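Nitroreductase family protein (Clostridium novyi, PDB 3G14) probably acts as an oxidoreductase of the nitroreductase family, whose members generally use FMN to reduce nitro compounds or related substrates. Local coordinates at residues 26-31 with 181-186; 47-52 with 135-140; 58-63 with 79-84; 35-40 with 104-109; 98-103 with 144-149. All coordinates share one frame; numbering follows the deposited sequence.

Interaction 1 of 5, residues 26-31 with 181-186; sequences KLLKII and SFMESN. With ACT (acetate ion), chain G.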
# COMPACT_ATOMS: atom_id res chain seq x y z
N LYS B 26 1.25 20.46 -7.17
CA LYS B 26 0.81 19.55 -6.10
C LYS B 26 0.57 18.16 -6.65
O LYS B 26 1.02 17.19 -6.07
CB LYS B 26 -0.44 20.07 -5.39
CG LYS B 26 -0.28 21.37 -4.58
CD LYS B 26 -1.46 21.51 -3.62
CE LYS B 26 -1.69 22.91 -3.09
NZ LYS B 26 -0.49 23.73 -3.12
N LEU B 27 -0.11 18.05 -7.79
CA LEU B 27 -0.26 16.75 -8.48
C LEU B 27 1.08 16.07 -8.76
O LEU B 27 1.24 14.85 -8.54
CB LEU B 27 -0.98 16.94 -9.81
CG LEU B 27 -1.22 15.66 -10.63
CD1 LEU B 27 -2.06 14.61 -9.87
CD2 LEU B 27 -1.84 16.03 -11.94
N LEU B 28 2.05 16.83 -9.27
CA LEU B 28 3.28 16.17 -9.60
C LEU B 28 4.04 15.72 -8.33
O LEU B 28 4.73 14.71 -8.38
CB LEU B 28 4.12 16.99 -10.57
CG LEU B 28 3.48 17.21 -11.95
CD1 LEU B 28 4.33 18.16 -12.76
CD2 LEU B 28 3.25 15.90 -12.73
N LYS B 29 3.87 16.43 -7.21
CA LYS B 29 4.43 16.01 -5.91
C LYS B 29 3.78 14.70 -5.41
O LYS B 29 4.47 13.81 -4.92
CB LYS B 29 4.29 17.09 -4.83
CG LYS B 29 5.30 18.23 -4.96
CD LYS B 29 5.31 19.13 -3.69
CE LYS B 29 4.27 20.25 -3.76
NZ LYS B 29 3.98 20.91 -2.44
N ILE B 30 2.47 14.58 -5.56
CA ILE B 30 1.74 13.32 -5.25
C ILE B 30 2.31 12.15 -6.09
O ILE B 30 2.62 11.05 -5.57
CB ILE B 30 0.22 13.55 -5.48
CG1 ILE B 30 -0.29 14.62 -4.50
CG2 ILE B 30 -0.57 12.24 -5.34
CD1 ILE B 30 -1.66 15.22 -4.87
N ILE B 31 2.48 12.37 -7.40
CA ILE B 31 3.02 11.32 -8.24
C ILE B 31 4.46 10.95 -7.83
O ILE B 31 4.86 9.79 -7.82
CB ILE B 31 2.92 11.64 -9.76
CG1 ILE B 31 1.46 11.92 -10.18
CG2 ILE B 31 3.47 10.44 -10.59
CD1 ILE B 31 0.42 10.78 -9.91
N SER B 181 1.80 11.01 -22.82
CA SER B 181 2.53 11.68 -21.75
C SER B 181 1.79 12.86 -21.11
O SER B 181 1.38 13.81 -21.79
CB SER B 181 3.85 12.19 -22.32
OG SER B 181 4.55 12.95 -21.35
N PHE B 182 1.62 12.80 -19.79
CA PHE B 182 1.04 13.91 -19.05
C PHE B 182 1.97 15.13 -19.17
O PHE B 182 1.54 16.25 -19.51
CB PHE B 182 0.85 13.58 -17.56
CG PHE B 182 0.28 14.72 -16.76
CD1 PHE B 182 -1.10 14.90 -16.66
CD2 PHE B 182 1.12 15.65 -16.15
CE1 PHE B 182 -1.63 15.96 -15.94
CE2 PHE B 182 0.60 16.73 -15.43
CZ PHE B 182 -0.77 16.89 -15.33
N MSE B 183 3.23 14.93 -18.84
CA MSE B 183 4.12 16.08 -18.67
C MSE B 183 4.52 16.72 -19.98
O MSE B 183 4.87 17.90 -19.98
CB MSE B 183 5.35 15.73 -17.86
CG MSE B 183 5.11 15.54 -16.33
SE MSE B 183 6.68 14.71 -15.71
CE MSE B 183 7.79 16.33 -15.71
N GLU B 184 4.48 15.99 -21.08
CA GLU B 184 4.87 16.54 -22.36
C GLU B 184 3.69 17.13 -23.11
O GLU B 184 3.87 17.73 -24.15
CB GLU B 184 5.51 15.47 -23.24
CG GLU B 184 6.75 14.81 -22.64
CD GLU B 184 7.21 13.65 -23.49
OE1 GLU B 184 7.25 13.81 -24.73
OE2 GLU B 184 7.52 12.57 -22.94
N SER B 185 2.48 16.95 -22.59
CA SER B 185 1.29 17.44 -23.31
C SER B 185 0.87 18.84 -22.86
O SER B 185 1.12 19.25 -21.72
CB SER B 185 0.13 16.45 -23.15
OG SER B 185 0.41 15.23 -23.83
N ASN B 186 0.24 19.57 -23.78
CA ASN B 186 -0.49 20.78 -23.43
C ASN B 186 -1.81 20.32 -22.82
O ASN B 186 -2.83 20.25 -23.52
CB ASN B 186 -0.73 21.65 -24.67
C ACT G . 4.83 19.15 0.91
O ACT G . 4.11 18.54 1.72
OXT ACT G . 4.35 19.29 -0.23
CH3 ACT G . 6.19 19.68 1.25
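Leu27 and Leu28 of helix 26-31 face Phe182 and Met183 of the 181-186 segment, near the C-terminal end of the model. Ser181 precedes the turn without touching the helix. Its OG accepts a hydrogen bond from the backbone N of Glu184 at 3.1 Å, an ST motif, and also hydrogen-bonds Asp170. Phe182 CG then stands anti to the backbone N (chi1 179°), which sends the ring out to two leucine methyls, both placed obliquely to it. Leu27 CD2 comes from the opposite direction to lie 3.7 Å from Phe182 CZ, and Leu28 CD2 is 3.9 Å from Phe182 CE2. Met183, a selenomethionine, adds its CG at 4.1 Å from the same Leu28 CD2 and sits at the edge of the Phe182 ring, in its plane. A type I turn from Phe182 to Ser185 folds the chain back, and Ser185 OG donates to Ser181 O at 2.7 Å, almost in line with the C=O bond. Leu173 of strand 173-175 touches both Leu28 and Phe182. Farther round the helix, Lys29 NZ holds an acetate, probably from the crystallisation liquor, through OXT at 2.8 Å. With no hydrogen bond between the segments, the tail is fastened to helix 24-35 by apolar packing, while the hydroxyls of Ser181 and Ser185 bond within the segment.

Interaction 2 of 5, residues 47-52 with 135-140; sequences KFIVVE and EALKIP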
# COMPACT_ATOMS: atom_id res chain seq x y z
N LYS B 47 1.79 2.05 -14.02
CA LYS B 47 1.76 3.44 -14.41
C LYS B 47 0.40 4.01 -14.04
O LYS B 47 -0.53 3.24 -13.72
CB LYS B 47 2.00 3.57 -15.93
CG LYS B 47 3.35 3.00 -16.42
CD LYS B 47 3.54 3.17 -17.95
CE LYS B 47 4.99 2.90 -18.36
NZ LYS B 47 5.46 1.55 -18.08
N PHE B 48 0.30 5.34 -14.06
CA PHE B 48 -0.89 6.10 -13.66
C PHE B 48 -1.41 6.87 -14.85
O PHE B 48 -0.63 7.52 -15.59
CB PHE B 48 -0.53 7.06 -12.50
CG PHE B 48 -0.03 6.33 -11.32
CD1 PHE B 48 -0.93 5.64 -10.49
CD2 PHE B 48 1.34 6.26 -11.04
CE1 PHE B 48 -0.50 4.88 -9.41
CE2 PHE B 48 1.79 5.51 -9.93
CZ PHE B 48 0.87 4.83 -9.12
N ILE B 49 -2.72 6.81 -15.05
CA ILE B 49 -3.39 7.70 -16.02
C ILE B 49 -4.16 8.74 -15.21
O ILE B 49 -5.00 8.39 -14.34
CB ILE B 49 -4.36 6.95 -16.93
CG1 ILE B 49 -3.69 5.73 -17.57
CG2 ILE B 49 -5.00 7.90 -17.97
CD1 ILE B 49 -4.71 4.81 -18.34
N VAL B 50 -3.84 10.00 -15.46
CA VAL B 50 -4.63 11.13 -14.93
C VAL B 50 -5.80 11.35 -15.89
O VAL B 50 -5.60 11.62 -17.06
CB VAL B 50 -3.79 12.43 -14.79
CG1 VAL B 50 -4.68 13.66 -14.41
CG2 VAL B 50 -2.67 12.24 -13.77
N VAL B 51 -7.01 11.18 -15.41
CA VAL B 51 -8.18 11.37 -16.28
C VAL B 51 -8.87 12.71 -15.97
O VAL B 51 -9.45 12.89 -14.87
CB VAL B 51 -9.21 10.23 -16.15
CG1 VAL B 51 -10.42 10.52 -17.06
CG2 VAL B 51 -8.55 8.86 -16.42
N GLU B 52 -8.81 13.63 -16.95
CA GLU B 52 -9.42 14.97 -16.83
C GLU B 52 -10.63 15.18 -17.72
O GLU B 52 -11.45 16.05 -17.43
CB GLU B 52 -8.41 16.10 -17.14
CG GLU B 52 -7.25 16.17 -16.14
CD GLU B 52 -6.38 17.43 -16.26
OE1 GLU B 52 -6.71 18.38 -17.01
OE2 GLU B 52 -5.34 17.47 -15.56
N GLU B 135 -11.38 -0.03 -22.40
CA GLU B 135 -11.90 0.54 -23.64
C GLU B 135 -11.93 2.08 -23.61
O GLU B 135 -11.58 2.73 -24.59
CB GLU B 135 -13.28 -0.04 -23.96
CG GLU B 135 -13.22 -1.53 -24.32
CD GLU B 135 -14.59 -2.23 -24.38
OE1 GLU B 135 -15.62 -1.55 -24.31
OE2 GLU B 135 -14.61 -3.48 -24.52
N ALA B 136 -12.34 2.66 -22.48
CA ALA B 136 -12.38 4.12 -22.34
C ALA B 136 -11.01 4.76 -22.45
O ALA B 136 -10.86 5.79 -23.14
CB ALA B 136 -13.01 4.51 -21.05
N LEU B 137 -10.03 4.17 -21.75
CA LEU B 137 -8.69 4.75 -21.59
C LEU B 137 -7.65 4.18 -22.56
O LEU B 137 -6.48 4.55 -22.50
CB LEU B 137 -8.24 4.61 -20.14
CG LEU B 137 -9.25 5.11 -19.07
CD1 LEU B 137 -8.69 5.10 -17.63
CD2 LEU B 137 -9.74 6.50 -19.43
N LYS B 138 -8.09 3.28 -23.44
CA LYS B 138 -7.27 2.70 -24.50
C LYS B 138 -6.09 1.91 -23.92
O LYS B 138 -4.95 2.00 -24.38
CB LYS B 138 -6.89 3.80 -25.52
CG LYS B 138 -8.13 4.29 -26.30
CD LYS B 138 -8.00 5.69 -26.91
CE LYS B 138 -9.35 6.19 -27.43
NZ LYS B 138 -9.20 7.33 -28.37
N ILE B 139 -6.40 1.09 -22.91
CA ILE B 139 -5.40 0.31 -22.18
C ILE B 139 -5.31 -1.06 -22.85
O ILE B 139 -6.32 -1.73 -22.99
CB ILE B 139 -5.80 0.13 -20.69
CG1 ILE B 139 -5.91 1.50 -19.98
CG2 ILE B 139 -4.82 -0.86 -19.98
CD1 ILE B 139 -6.48 1.45 -18.59
N PRO B 140 -4.09 -1.49 -23.27
CA PRO B 140 -3.94 -2.88 -23.77
C PRO B 140 -4.56 -3.94 -22.84
O PRO B 140 -4.44 -3.86 -21.61
CB PRO B 140 -2.42 -3.07 -23.87
CG PRO B 140 -1.90 -1.66 -24.10
CD PRO B 140 -2.82 -0.74 -23.31
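No ring or planar group takes part where Ile49 and Val51 meet Leu137 and Ile139: there are neither faces nor edges here, just branched aliphatic chains. The contact belongs to the alpha+beta sandwich of the nitroreductase fold, where strand 46-51 of the mixed sheet is covered by the end of helix 130-137 and the residues after it. Ile49 and Val51, two apart on the strand, both point to this layer. Val51 CG2 and Leu137 reach toward each other tip to tip, and CG2 lies 4.0 Å from Leu137 CD1 and equally far from Leu137 CD2, so it meets the fork of the leucine. Lys138, with a positive phi of 63°, turns the chain after the helix and lets Ile139 come back toward the sheet. Further out, Val51 also packs on Leu56 and Ile60 of helix 54-63, and Leu137 on Val83 of the adjacent strand, so the cluster is closed in by neighbours. Ile49 has its CG1 beside the backbone N and an extended end (chi2 171°), which carries CD1 out to touch both partners, on the same side of it: Ile49 CD1 is 4.0 Å from Leu137 CB and 3.8 Å from Ile139 CD1.

Interaction 3 of 5, residues 58-63 with 79-84; sequences LDIANA and PMTIVA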
# COMPACT_ATOMS: atom_id res chain seq x y z
N LEU B 58 -17.29 10.16 -17.23
CA LEU B 58 -18.61 9.56 -17.42
C LEU B 58 -18.45 8.07 -17.74
O LEU B 58 -19.14 7.24 -17.16
CB LEU B 58 -19.42 10.32 -18.50
CG LEU B 58 -20.77 9.74 -18.92
CD1 LEU B 58 -21.67 9.56 -17.68
CD2 LEU B 58 -21.48 10.59 -19.99
N ASP B 59 -17.52 7.72 -18.63
CA ASP B 59 -17.24 6.30 -18.94
C ASP B 59 -16.84 5.53 -17.68
O ASP B 59 -17.32 4.41 -17.43
CB ASP B 59 -16.08 6.15 -19.93
CG ASP B 59 -16.43 6.57 -21.36
OD1 ASP B 59 -17.61 6.57 -21.75
OD2 ASP B 59 -15.46 6.91 -22.08
N ILE B 60 -15.96 6.14 -16.87
CA ILE B 60 -15.51 5.48 -15.63
C ILE B 60 -16.67 5.33 -14.65
O ILE B 60 -16.89 4.26 -14.07
CB ILE B 60 -14.31 6.21 -14.98
CG1 ILE B 60 -13.08 6.16 -15.91
CG2 ILE B 60 -14.01 5.59 -13.62
CD1 ILE B 60 -11.99 7.08 -15.46
N ALA B 61 -17.44 6.41 -14.48
CA ALA B 61 -18.64 6.40 -13.60
C ALA B 61 -19.59 5.27 -13.97
O ALA B 61 -20.09 4.56 -13.08
CB ALA B 61 -19.37 7.75 -13.70
N ASN B 62 -19.85 5.10 -15.26
CA ASN B 62 -20.71 4.03 -15.72
C ASN B 62 -20.17 2.61 -15.48
O ASN B 62 -20.95 1.67 -15.38
CB ASN B 62 -21.09 4.20 -17.17
CG ASN B 62 -22.06 5.39 -17.40
OD1 ASN B 62 -22.91 5.70 -16.54
ND2 ASN B 62 -21.96 6.01 -18.58
N ALA B 63 -18.84 2.47 -15.42
CA ALA B 63 -18.16 1.16 -15.24
C ALA B 63 -18.11 0.68 -13.77
O ALA B 63 -17.92 -0.49 -13.52
CB ALA B 63 -16.73 1.23 -15.83
N PRO B 79 -12.47 17.20 -10.07
CA PRO B 79 -11.74 17.67 -11.30
C PRO B 79 -10.99 16.59 -12.09
O PRO B 79 -10.85 16.72 -13.29
CB PRO B 79 -10.80 18.77 -10.77
CG PRO B 79 -10.63 18.45 -9.30
CD PRO B 79 -11.97 17.84 -8.85
N MSE B 80 -10.49 15.55 -11.41
CA MSE B 80 -9.83 14.45 -12.07
C MSE B 80 -9.92 13.15 -11.29
O MSE B 80 -10.35 13.10 -10.13
CB MSE B 80 -8.36 14.80 -12.34
CG MSE B 80 -7.57 14.95 -11.12
SE MSE B 80 -5.67 15.42 -11.36
CE MSE B 80 -5.84 16.87 -12.47
N THR B 81 -9.56 12.08 -11.98
CA THR B 81 -9.44 10.74 -11.41
C THR B 81 -8.08 10.17 -11.78
O THR B 81 -7.59 10.39 -12.89
CB THR B 81 -10.62 9.84 -11.91
OG1 THR B 81 -11.83 10.23 -11.26
CG2 THR B 81 -10.33 8.36 -11.69
N ILE B 82 -7.45 9.50 -10.83
CA ILE B 82 -6.17 8.81 -11.07
C ILE B 82 -6.44 7.32 -11.18
O ILE B 82 -7.04 6.75 -10.28
CB ILE B 82 -5.12 9.11 -9.98
CG1 ILE B 82 -4.83 10.61 -9.94
CG2 ILE B 82 -3.83 8.34 -10.27
CD1 ILE B 82 -4.05 11.14 -8.73
N VAL B 83 -5.98 6.69 -12.27
CA VAL B 83 -6.19 5.25 -12.48
C VAL B 83 -4.84 4.50 -12.46
O VAL B 83 -3.90 4.91 -13.18
CB VAL B 83 -6.85 5.00 -13.87
CG1 VAL B 83 -7.10 3.52 -14.11
CG2 VAL B 83 -8.17 5.78 -14.01
N ALA B 84 -4.74 3.46 -11.64
CA ALA B 84 -3.51 2.70 -11.49
C ALA B 84 -3.60 1.43 -12.34
O ALA B 84 -4.46 0.60 -12.10
CB ALA B 84 -3.22 2.40 -10.02
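Ile60 puts a single methyl against the sheet, and the whole contact turns on it. Its CD1 lies 4.3 Å from Thr81 CG2, and the same Ile60 CD1 is 4.3 Å from Val83 CG2. These are loose van der Waals approaches, with no hydrogen bond between the segments. The isoleucine reaches that far because its chain is extended beyond CB (chi2 168°), which lets CD1 bridge two residues on one face of the strand. Of Thr81, the methyl CG2 is the atom that meets Ile60 CD1. In the next shell, Val75 of helix 70-77 touches both Ile60 and Thr81, as does Leu148 of strand 144-151, while Val51 of strand 46-51 packs on Ile60 and Val83. Leu137 of helix 130-137 also lies on Val83. Backbone hydrogen bonds fix the strand itself: Thr81 pairs with Val51 and Val83 with Ile49 on one neighbour, and Ile82 pairs with Thr149 on the other. Ile82 points away from the helix, into the opposite face of the sheet. Helices 54-63, 70-77 and 130-137 layered over one face of a central sheet, with further helices behind it, make up the alpha+beta sandwich of nitroreductase-like proteins.

Interaction 4 of 5, residues 35-40 with 104-109; sequences MRAPSW and TAIAME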
# COMPACT_ATOMS: atom_id res chain seq x y z
N MSE B 35 6.33 7.49 -6.97
CA MSE B 35 7.59 7.08 -7.60
C MSE B 35 8.59 6.61 -6.55
O MSE B 35 9.46 5.79 -6.84
CB MSE B 35 8.19 8.21 -8.42
CG MSE B 35 7.36 8.62 -9.63
SE MSE B 35 7.20 7.26 -10.97
CE MSE B 35 5.62 6.37 -10.32
N ARG B 36 8.47 7.13 -5.33
CA ARG B 36 9.41 6.80 -4.24
C ARG B 36 8.97 5.59 -3.42
O ARG B 36 9.60 5.25 -2.40
CB ARG B 36 9.58 8.00 -3.34
CG ARG B 36 10.35 9.14 -3.99
CD ARG B 36 10.28 10.33 -3.08
NE ARG B 36 10.78 11.55 -3.71
CZ ARG B 36 12.06 11.92 -3.79
NH1 ARG B 36 13.04 11.19 -3.27
NH2 ARG B 36 12.36 13.06 -4.37
N ALA B 37 7.91 4.91 -3.85
CA ALA B 37 7.38 3.77 -3.11
C ALA B 37 8.36 2.60 -3.29
O ALA B 37 9.02 2.49 -4.34
CB ALA B 37 6.00 3.40 -3.62
N PRO B 38 8.43 1.69 -2.28
CA PRO B 38 9.19 0.44 -2.44
C PRO B 38 8.45 -0.50 -3.37
O PRO B 38 7.22 -0.49 -3.42
CB PRO B 38 9.21 -0.17 -1.02
CG PRO B 38 7.98 0.33 -0.36
CD PRO B 38 7.72 1.73 -0.98
N SER B 39 9.20 -1.33 -4.09
CA SER B 39 8.61 -2.36 -4.95
C SER B 39 9.55 -3.55 -5.00
O SER B 39 10.76 -3.45 -4.70
CB SER B 39 8.36 -1.82 -6.36
OG SER B 39 9.59 -1.48 -6.96
N TRP B 40 8.99 -4.69 -5.35
CA TRP B 40 9.76 -5.92 -5.40
C TRP B 40 10.84 -5.79 -6.47
O TRP B 40 10.56 -5.43 -7.61
CB TRP B 40 8.85 -7.12 -5.69
CG TRP B 40 9.54 -8.43 -5.56
CD1 TRP B 40 9.90 -9.06 -4.40
CD2 TRP B 40 9.94 -9.26 -6.62
NE1 TRP B 40 10.51 -10.25 -4.69
CE2 TRP B 40 10.56 -10.39 -6.05
CE3 TRP B 40 9.87 -9.15 -8.01
CZ2 TRP B 40 11.08 -11.42 -6.82
CZ3 TRP B 40 10.39 -10.17 -8.78
CH2 TRP B 40 10.98 -11.29 -8.18
N THR B 104 1.50 -2.31 -6.66
CA THR B 104 0.62 -1.24 -7.13
C THR B 104 -0.19 -0.70 -5.94
O THR B 104 -0.41 0.52 -5.88
CB THR B 104 -0.30 -1.72 -8.30
OG1 THR B 104 0.50 -2.32 -9.32
CG2 THR B 104 -1.11 -0.55 -8.92
N ALA B 105 -0.63 -1.56 -5.00
CA ALA B 105 -1.38 -1.07 -3.79
C ALA B 105 -0.53 -0.10 -2.95
O ALA B 105 -1.01 0.97 -2.49
CB ALA B 105 -1.89 -2.26 -2.88
N ILE B 106 0.73 -0.47 -2.78
CA ILE B 106 1.72 0.35 -2.03
C ILE B 106 1.76 1.72 -2.66
O ILE B 106 1.60 2.74 -1.99
CB ILE B 106 3.15 -0.31 -2.03
CG1 ILE B 106 3.20 -1.62 -1.23
CG2 ILE B 106 4.22 0.64 -1.41
CD1 ILE B 106 4.54 -2.41 -1.37
N ALA B 107 1.98 1.77 -3.98
CA ALA B 107 2.15 3.05 -4.69
C ALA B 107 0.88 3.88 -4.68
O ALA B 107 0.92 5.11 -4.48
CB ALA B 107 2.67 2.83 -6.16
N MSE B 108 -0.26 3.23 -4.90
CA MSE B 108 -1.54 3.91 -4.81
C MSE B 108 -1.81 4.47 -3.39
O MSE B 108 -2.42 5.54 -3.27
CB MSE B 108 -2.69 2.97 -5.24
CG MSE B 108 -4.01 3.67 -5.36
SE MSE B 108 -4.02 5.23 -6.65
CE MSE B 108 -5.48 4.37 -7.71
N GLU B 109 -1.35 3.81 -2.33
CA GLU B 109 -1.54 4.40 -0.98
C GLU B 109 -0.63 5.64 -0.81
O GLU B 109 -0.97 6.56 -0.05
CB GLU B 109 -1.32 3.37 0.13
CG GLU B 109 -1.66 3.85 1.55
CD GLU B 109 -3.12 4.26 1.73
OE1 GLU B 109 -3.89 4.16 0.72
OE2 GLU B 109 -3.48 4.68 2.86
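Ile106 takes chi1 -67°, which leaves its CG2 anti to the backbone N and turned to the 35-40 loop, while the extended end (chi2 172°) carries CD1 along the loop's backbone. On the other side, Ala37 and Pro38 both have psi near 150°, so the chain leaving helix 24-35 runs stretched out past helix 104-109. CG2 does most of the touching. Pro38 crosses it at an angle with the ring, and Pro38 CD comes to 3.7 Å from Ile106 CG2, with Pro38 CG at 3.9 Å from that methyl. Ala37 CB lies 4.0 Å from Ile106 CG2 and 4.0 Å from Ala107 CA. Two small residues make this possible: the Ala37 and Ala107 CA atoms are 5.5 Å apart, close enough for loop and helix backbones almost to meet.

Helix 99-117 is the long helix of the nitroreductase fold, and here it lies at the dimer interface. Pro38 packs on Glu109 of the second subunit and Ile106 on Trp124 of the second subunit, while Glu109 OE2 hydrogen-bonds His110 NE2 of that chain. In this family the interface commonly houses the flavin; in this crystal a sulfate sits about 4 Å from the side chain of Pro38 and an acetate about 4 Å from that of Ile106, both probably from the crystallisation liquor. Arg36 NE to Asp32 and Ser39 OG to Lys43 O are local bonds within the helix end and loop; Trp40 N ties the loop to Asp103 OD2 of helix 99-117, and Arg36 O to Arg11 NH2 of the second subunit.

Interaction 5 of 5, residues 98-103 with 144-149; sequences EIYLID and RVVALT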
# COMPACT_ATOMS: atom_id res chain seq x y z
N GLU B 98 0.50 -12.56 -6.30
CA GLU B 98 0.69 -11.63 -7.42
C GLU B 98 1.35 -10.34 -6.96
O GLU B 98 0.71 -9.44 -6.40
CB GLU B 98 -0.62 -11.29 -8.10
CG GLU B 98 -1.27 -12.51 -8.70
CD GLU B 98 -2.34 -13.07 -7.79
OE1 GLU B 98 -2.16 -13.06 -6.53
OE2 GLU B 98 -3.36 -13.53 -8.35
N ILE B 99 2.65 -10.25 -7.24
CA ILE B 99 3.47 -9.13 -6.78
C ILE B 99 2.93 -7.78 -7.25
O ILE B 99 2.99 -6.79 -6.51
CB ILE B 99 4.95 -9.32 -7.20
CG1 ILE B 99 5.68 -10.02 -6.07
CG2 ILE B 99 5.69 -7.97 -7.43
CD1 ILE B 99 5.56 -9.29 -4.74
N TYR B 100 2.39 -7.77 -8.46
CA TYR B 100 1.84 -6.53 -9.05
C TYR B 100 0.72 -5.91 -8.19
O TYR B 100 0.62 -4.70 -8.11
CB TYR B 100 1.36 -6.76 -10.49
CG TYR B 100 -0.06 -7.28 -10.63
CD1 TYR B 100 -1.14 -6.39 -10.70
CD2 TYR B 100 -0.31 -8.63 -10.77
CE1 TYR B 100 -2.44 -6.86 -10.87
CE2 TYR B 100 -1.61 -9.11 -10.91
CZ TYR B 100 -2.68 -8.22 -10.95
OH TYR B 100 -3.97 -8.65 -11.12
N LEU B 101 -0.11 -6.75 -7.56
CA LEU B 101 -1.16 -6.27 -6.68
C LEU B 101 -0.56 -5.61 -5.43
O LEU B 101 -0.93 -4.50 -5.06
CB LEU B 101 -2.13 -7.38 -6.31
CG LEU B 101 -3.11 -7.73 -7.43
CD1 LEU B 101 -3.91 -9.01 -7.10
CD2 LEU B 101 -4.04 -6.52 -7.80
N ILE B 102 0.43 -6.27 -4.83
CA ILE B 102 1.10 -5.71 -3.66
C ILE B 102 1.75 -4.36 -3.99
O ILE B 102 1.53 -3.35 -3.33
CB ILE B 102 2.17 -6.67 -3.11
CG1 ILE B 102 1.50 -7.95 -2.56
CG2 ILE B 102 3.06 -5.91 -2.06
CD1 ILE B 102 2.45 -9.06 -2.04
N ASP B 103 2.55 -4.35 -5.06
CA ASP B 103 3.36 -3.20 -5.39
C ASP B 103 2.52 -2.02 -5.88
O ASP B 103 2.76 -0.87 -5.49
CB ASP B 103 4.40 -3.60 -6.41
CG ASP B 103 5.58 -4.35 -5.75
OD1 ASP B 103 5.59 -4.52 -4.52
OD2 ASP B 103 6.46 -4.78 -6.46
N ARG B 144 -3.75 -4.80 -16.31
CA ARG B 144 -4.81 -4.88 -15.30
C ARG B 144 -5.05 -3.49 -14.73
O ARG B 144 -4.10 -2.78 -14.45
CB ARG B 144 -4.46 -5.87 -14.17
CG ARG B 144 -4.22 -7.31 -14.66
CD ARG B 144 -5.43 -7.94 -15.36
NE ARG B 144 -6.66 -7.82 -14.56
CZ ARG B 144 -7.00 -8.59 -13.53
NH1 ARG B 144 -6.23 -9.59 -13.13
NH2 ARG B 144 -8.15 -8.37 -12.90
N VAL B 145 -6.33 -3.11 -14.62
CA VAL B 145 -6.72 -1.90 -13.89
C VAL B 145 -6.86 -2.29 -12.41
O VAL B 145 -7.79 -3.00 -12.02
CB VAL B 145 -8.01 -1.22 -14.46
CG1 VAL B 145 -8.34 0.09 -13.69
CG2 VAL B 145 -7.85 -1.00 -16.00
N VAL B 146 -5.94 -1.82 -11.58
CA VAL B 146 -5.92 -2.22 -10.18
C VAL B 146 -6.95 -1.46 -9.31
O VAL B 146 -7.72 -2.06 -8.56
CB VAL B 146 -4.48 -2.12 -9.60
CG1 VAL B 146 -4.42 -2.49 -8.08
CG2 VAL B 146 -3.47 -2.99 -10.41
N ALA B 147 -6.90 -0.13 -9.39
CA ALA B 147 -7.74 0.75 -8.61
C ALA B 147 -7.72 2.11 -9.26
O ALA B 147 -6.94 2.35 -10.17
CB ALA B 147 -7.26 0.83 -7.12
N LEU B 148 -8.65 2.93 -8.82
CA LEU B 148 -8.74 4.32 -9.24
C LEU B 148 -9.26 5.16 -8.08
O LEU B 148 -9.86 4.64 -7.14
CB LEU B 148 -9.60 4.42 -10.52
CG LEU B 148 -11.08 4.01 -10.47
CD1 LEU B 148 -12.00 5.18 -10.09
CD2 LEU B 148 -11.49 3.39 -11.80
N THR B 149 -9.05 6.46 -8.15
CA THR B 149 -9.59 7.38 -7.16
C THR B 149 -9.91 8.74 -7.77
O THR B 149 -9.11 9.28 -8.59
CB THR B 149 -8.58 7.56 -5.99
OG1 THR B 149 -9.05 8.57 -5.06
CG2 THR B 149 -7.23 7.97 -6.52
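Apolar packing comes first: Tyr100 and Leu101 of helix 99-103 close on Val146, one on each of its methyls. Val146 CG2 sits at the edge of the tyrosine ring, near its plane, 4.0 Å from Tyr100 CE1, and Val146 CG1 is 4.1 Å from Leu101 CD2. Leu101 CG in turn lies over one face of the Tyr100 ring. The ring is swung over its own backbone (chi1 86°), and this takes the hydroxyl toward Arg144.

The polar side is less definite. Tyr100 OH comes within 3.2 Å of Arg144 NH1, but the angle is poor and no hydrogen bond forms; ring and guanidinium planes are 57° apart. Arg144 CB and CG pass beside the ring, and the arginine is instead fixed by a salt bridge from NE to Glu130. Backbone bonds from both Val146 and Ala147 to Ala84, with Val146 near helical angles, are consistent with a classic beta bulge; Val146 O also accepts from Lys97 NZ of the second subunit.

Helix and strand run almost parallel, 17° apart, with axes 9.8 Å from each other: a helix packed on the strand outermost in the sheet within this chain, beside the dimer interface, in the alpha+beta sandwich of nitroreductases.

Interactions 2 to 5 are all buried, 4 and 5 of them against the second subunit; interaction 1 alone is only partly buried. Interactions 2 and 3 lie on one face of the central sheet and are wholly aliphatic; their strands 46-51 and 80-86 are neighbours joined by backbone hydrogen bonds. The opposite face belongs to interactions 1 and 4: Leu27 reaches Met80 and Ile82, and Met108 and Thr104 pack on Ala84. Interactions 4 and 5 share helix 99-117. Interaction 5 brings an arginine to a tyrosine, whereas interaction 4 relies on small residues and a proline. Interaction 1 alone among the five uses a phenylalanine ring.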